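Long-range contact in substrate-binding protein (Synechococcus sp., PDB 6WPN), which probably binds an oligosaccharide or other sugar in the periplasm as the solute-binding component of a transport system: residues T322-R332 and S339-E350. Numbering follows the deposited sequence.
Sequences TNGTNQARFAR and SSLEALSAIRAE
Ala343 sets its CB into the flank of helix 324-332, 3.4 Å from Ala328 N and 3.7 Å from Ala328 CB; with Gly324 one turn earlier, the small residues bring the helix axes within 8.0 Å, crossing at -39°. One turn on, Ile347 reaches across with its CG1 branch: CG1 lies 3.6 Å from Ala331 CB, and CD1 packs against Arg332 CG. Beyond it, Arg332 takes Glu350 side-on, NE to OE1 (2.8 Å) and NH2 to OE2 (2.6 Å), the guanidinium and carboxylate planes only 26° apart. Its chain, extended from CG to NE, passes Ile347 CD1 obliquely and brings the guanidinium edge to the carboxylate, toward the more exposed side. At the other end the buried Gln327 amide joins both helix starts. Its OE1 accepts from Ser339 N (2.8 Å) and weakly from Ser340 N, while NE2 gives a nearly straight bond to Thr322 O (2.7 Å), which together fix the amide's rotation. Asn323 and Ser340 N-cap the two helices through Asn326 N and Ala343 N. Ser339 OG, which meets Gln327 NE2 only weakly, is held chiefly by Trp139 O. The two helices run in roughly the same direction and are joined through short strand 337-338, whose Pro338 touches Gln327, Ala331 and Ala343; that strand pairs antiparallel with strand 137-149, and helix 42-55 packs against helix 324-334 through Asn326 and Arg329.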
loop_
_atom_site.group_PDB
_atom_site.type_symbol
_atom_site.label_atom_id
_atom_site.label_comp_id
_atom_site.label_asym_id
_atom_site.label_seq_id
_atom_site.Cartn_x
_atom_site.Cartn_y
_atom_site.Cartn_z
ATOM N N THR A 322 17.350 8.059 2.714
ATOM C CA THR A 322 16.887 7.031 3.633
ATOM C C THR A 322 17.742 6.933 4.892
ATOM O O THR A 322 17.695 5.913 5.585
ATOM C CB THR A 322 16.843 5.680 2.920
ATOM O OG1 THR A 322 18.167 5.319 2.509
ATOM C CG2 THR A 322 15.944 5.755 1.698
ATOM N N ASN A 323 18.503 7.974 5.226
ATOM C CA ASN A 323 19.298 7.907 6.443
ATOM C C ASN A 323 18.404 8.165 7.653
ATOM O O ASN A 323 17.185 8.325 7.532
ATOM C CB ASN A 323 20.470 8.891 6.388
ATOM C CG ASN A 323 20.032 10.350 6.392
ATOM O OD1 ASN A 323 18.855 10.671 6.565
ATOM N ND2 ASN A 323 20.991 11.244 6.201
ATOM N N GLY A 324 19.019 8.236 8.836
ATOM C CA GLY A 324 18.243 8.398 10.058
ATOM C C GLY A 324 17.517 9.729 10.109
ATOM O O GLY A 324 16.322 9.790 10.412
ATOM N N THR A 325 18.234 10.817 9.819
ATOM C CA THR A 325 17.674 12.151 9.996
ATOM C C THR A 325 16.547 12.412 9.007
ATOM O O THR A 325 15.482 12.916 9.381
ATOM C CB THR A 325 18.767 13.206 9.824
ATOM O OG1 THR A 325 19.811 12.979 10.778
ATOM C CG2 THR A 325 18.192 14.605 10.012
ATOM N N ASN A 326 16.766 12.081 7.732
ATOM C CA ASN A 326 15.754 12.371 6.721
ATOM C C ASN A 326 14.529 11.476 6.879
ATOM O O ASN A 326 13.395 11.932 6.689
ATOM C CB ASN A 326 16.352 12.235 5.319
ATOM C CG ASN A 326 17.418 13.286 5.031
ATOM O OD1 ASN A 326 17.288 14.444 5.433
ATOM N ND2 ASN A 326 18.466 12.892 4.313
ATOM N N GLN A 327 14.728 10.202 7.226
ATOM C CA GLN A 327 13.582 9.315 7.395
ATOM C C GLN A 327 12.754 9.702 8.612
ATOM O O GLN A 327 11.520 9.661 8.567
ATOM C CB GLN A 327 14.047 7.862 7.496
ATOM C CG GLN A 327 14.332 7.223 6.148
ATOM C CD GLN A 327 14.106 5.727 6.153
ATOM O OE1 GLN A 327 12.987 5.263 6.366
ATOM N NE2 GLN A 327 15.170 4.961 5.920
ATOM N N ALA A 328 13.413 10.095 9.705
ATOM C CA ALA A 328 12.679 10.558 10.878
ATOM C C ALA A 328 11.859 11.796 10.547
ATOM O O ALA A 328 10.678 11.888 10.901
ATOM C CB ALA A 328 13.646 10.835 12.031
ATOM N N ARG A 329 12.473 12.755 9.850
ATOM C CA ARG A 329 11.770 13.975 9.476
ATOM C C ARG A 329 10.594 13.679 8.553
ATOM O O ARG A 329 9.521 14.276 8.694
ATOM C CB ARG A 329 12.743 14.947 8.812
ATOM C CG ARG A 329 12.128 16.277 8.430
ATOM C CD ARG A 329 13.183 17.238 7.913
ATOM N NE ARG A 329 12.574 18.439 7.349
ATOM C CZ ARG A 329 13.217 19.316 6.585
ATOM N NH1 ARG A 329 12.577 20.376 6.113
ATOM N NH2 ARG A 329 14.498 19.130 6.292
ATOM N N PHE A 330 10.776 12.763 7.599
ATOM C CA PHE A 330 9.663 12.401 6.729
ATOM C C PHE A 330 8.591 11.639 7.493
ATOM O O PHE A 330 7.401 11.801 7.208
ATOM C CB PHE A 330 10.156 11.586 5.526
ATOM C CG PHE A 330 9.085 11.317 4.497
ATOM C CD1 PHE A 330 8.717 12.300 3.589
ATOM C CD2 PHE A 330 8.465 10.077 4.420
ATOM C CE1 PHE A 330 7.735 12.064 2.638
ATOM C CE2 PHE A 330 7.484 9.831 3.467
ATOM C CZ PHE A 330 7.117 10.830 2.576
ATOM N N ALA A 331 8.983 10.819 8.471
ATOM C CA ALA A 331 7.989 10.116 9.277
ATOM C C ALA A 331 7.112 11.095 10.048
ATOM O O ALA A 331 5.907 10.872 10.195
ATOM C CB ALA A 331 8.674 9.144 10.236
ATOM N N ARG A 332 7.695 12.194 10.532
ATOM C CA ARG A 332 6.900 13.194 11.238
ATOM C C ARG A 332 5.983 13.945 10.283
ATOM O O ARG A 332 4.772 14.045 10.519
ATOM C CB ARG A 332 7.807 14.177 11.981
ATOM C CG ARG A 332 8.701 13.544 13.021
ATOM C CD ARG A 332 9.578 14.574 13.713
ATOM N NE ARG A 332 10.613 13.941 14.526
ATOM C CZ ARG A 332 11.910 13.969 14.242
ATOM N NH1 ARG A 332 12.341 14.611 13.161
ATOM N NH2 ARG A 332 12.779 13.361 15.042
ATOM N N SER A 339 11.799 3.011 7.597
ATOM C CA SER A 339 12.502 1.737 7.595
ATOM C C SER A 339 13.868 1.823 8.261
ATOM O O SER A 339 14.529 0.793 8.424
ATOM C CB SER A 339 12.652 1.215 6.160
ATOM O OG SER A 339 13.382 2.130 5.359
ATOM N N SER A 340 14.297 3.021 8.651
ATOM C CA SER A 340 15.541 3.190 9.385
ATOM C C SER A 340 15.330 2.839 10.849
ATOM O O SER A 340 14.377 3.313 11.474
ATOM C CB SER A 340 16.032 4.631 9.259
ATOM O OG SER A 340 17.020 4.929 10.230
ATOM N N LEU A 341 16.236 2.027 11.400
ATOM C CA LEU A 341 16.148 1.656 12.811
ATOM C C LEU A 341 16.265 2.880 13.710
ATOM O O LEU A 341 15.507 3.025 14.678
ATOM C CB LEU A 341 17.227 0.629 13.153
ATOM C CG LEU A 341 17.034 -0.735 12.488
ATOM C CD1 LEU A 341 18.196 -1.660 12.790
ATOM C CD2 LEU A 341 15.705 -1.356 12.913
ATOM N N GLU A 342 17.214 3.768 13.405
ATOM C CA GLU A 342 17.387 4.984 14.191
ATOM C C GLU A 342 16.123 5.833 14.163
ATOM O O GLU A 342 15.644 6.296 15.203
ATOM C CB GLU A 342 18.562 5.791 13.639
ATOM C CG GLU A 342 19.919 5.143 13.807
ATOM C CD GLU A 342 21.037 5.942 13.183
ATOM O OE1 GLU A 342 20.754 6.913 12.451
ATOM O OE2 GLU A 342 22.207 5.592 13.438
ATOM N N ALA A 343 15.566 6.044 12.968
ATOM C CA ALA A 343 14.369 6.865 12.830
ATOM C C ALA A 343 13.140 6.174 13.410
ATOM O O ALA A 343 12.297 6.822 14.042
ATOM C CB ALA A 343 14.147 7.215 11.361
ATOM N N LEU A 344 13.018 4.861 13.202
ATOM C CA LEU A 344 11.868 4.128 13.725
ATOM C C LEU A 344 11.826 4.182 15.245
ATOM O O LEU A 344 10.768 4.418 15.840
ATOM C CB LEU A 344 11.905 2.677 13.244
ATOM C CG LEU A 344 10.809 1.749 13.769
ATOM C CD1 LEU A 344 9.430 2.245 13.354
ATOM C CD2 LEU A 344 11.039 0.320 13.298
ATOM N N SER A 345 12.968 3.942 15.892
ATOM C CA SER A 345 13.026 4.046 17.345
ATOM C C SER A 345 12.788 5.478 17.807
ATOM O O SER A 345 12.124 5.707 18.821
ATOM C CB SER A 345 14.368 3.531 17.860
ATOM O OG SER A 345 14.384 3.517 19.276
ATOM N N ALA A 346 13.338 6.457 17.083
ATOM C CA ALA A 346 13.117 7.851 17.450
ATOM C C ALA A 346 11.648 8.229 17.318
ATOM O O ALA A 346 11.112 8.960 18.161
ATOM C CB ALA A 346 13.989 8.773 16.600
ATOM N N ILE A 347 10.982 7.756 16.260
ATOM C CA ILE A 347 9.571 8.080 16.074
ATOM C C ILE A 347 8.718 7.386 17.128
ATOM O O ILE A 347 7.804 7.991 17.703
ATOM C CB ILE A 347 9.114 7.721 14.649
ATOM C CG1 ILE A 347 9.748 8.671 13.637
ATOM C CG2 ILE A 347 7.598 7.812 14.540
ATOM C CD1 ILE A 347 9.392 10.110 13.869
ATOM N N ARG A 348 8.988 6.104 17.388
ATOM C CA ARG A 348 8.271 5.402 18.449
ATOM C C ARG A 348 8.457 6.102 19.789
ATOM O O ARG A 348 7.516 6.196 20.585
ATOM C CB ARG A 348 8.746 3.952 18.543
ATOM C CG ARG A 348 8.270 3.046 17.425
ATOM C CD ARG A 348 8.883 1.666 17.577
ATOM N NE ARG A 348 8.493 0.756 16.505
ATOM C CZ ARG A 348 7.482 -0.101 16.588
ATOM N NH1 ARG A 348 6.758 -0.164 17.697
ATOM N NH2 ARG A 348 7.194 -0.894 15.565
ATOM N N ALA A 349 9.665 6.604 20.049
ATOM C CA ALA A 349 9.931 7.276 21.315
ATOM C C ALA A 349 9.180 8.597 21.407
ATOM O O ALA A 349 8.634 8.931 22.463
ATOM C CB ALA A 349 11.433 7.499 21.486
ATOM N N GLU A 350 9.149 9.364 20.316
ATOM C CA GLU A 350 8.430 10.634 20.330
ATOM C C GLU A 350 6.939 10.419 20.546
ATOM O O GLU A 350 6.288 11.192 21.258
ATOM C CB GLU A 350 8.696 11.401 19.036
ATOM C CG GLU A 350 10.129 11.906 18.940
ATOM C CD GLU A 350 10.531 12.302 17.532
ATOM O OE1 GLU A 350 9.656 12.317 16.637
ATOM O OE2 GLU A 350 11.729 12.597 17.321
#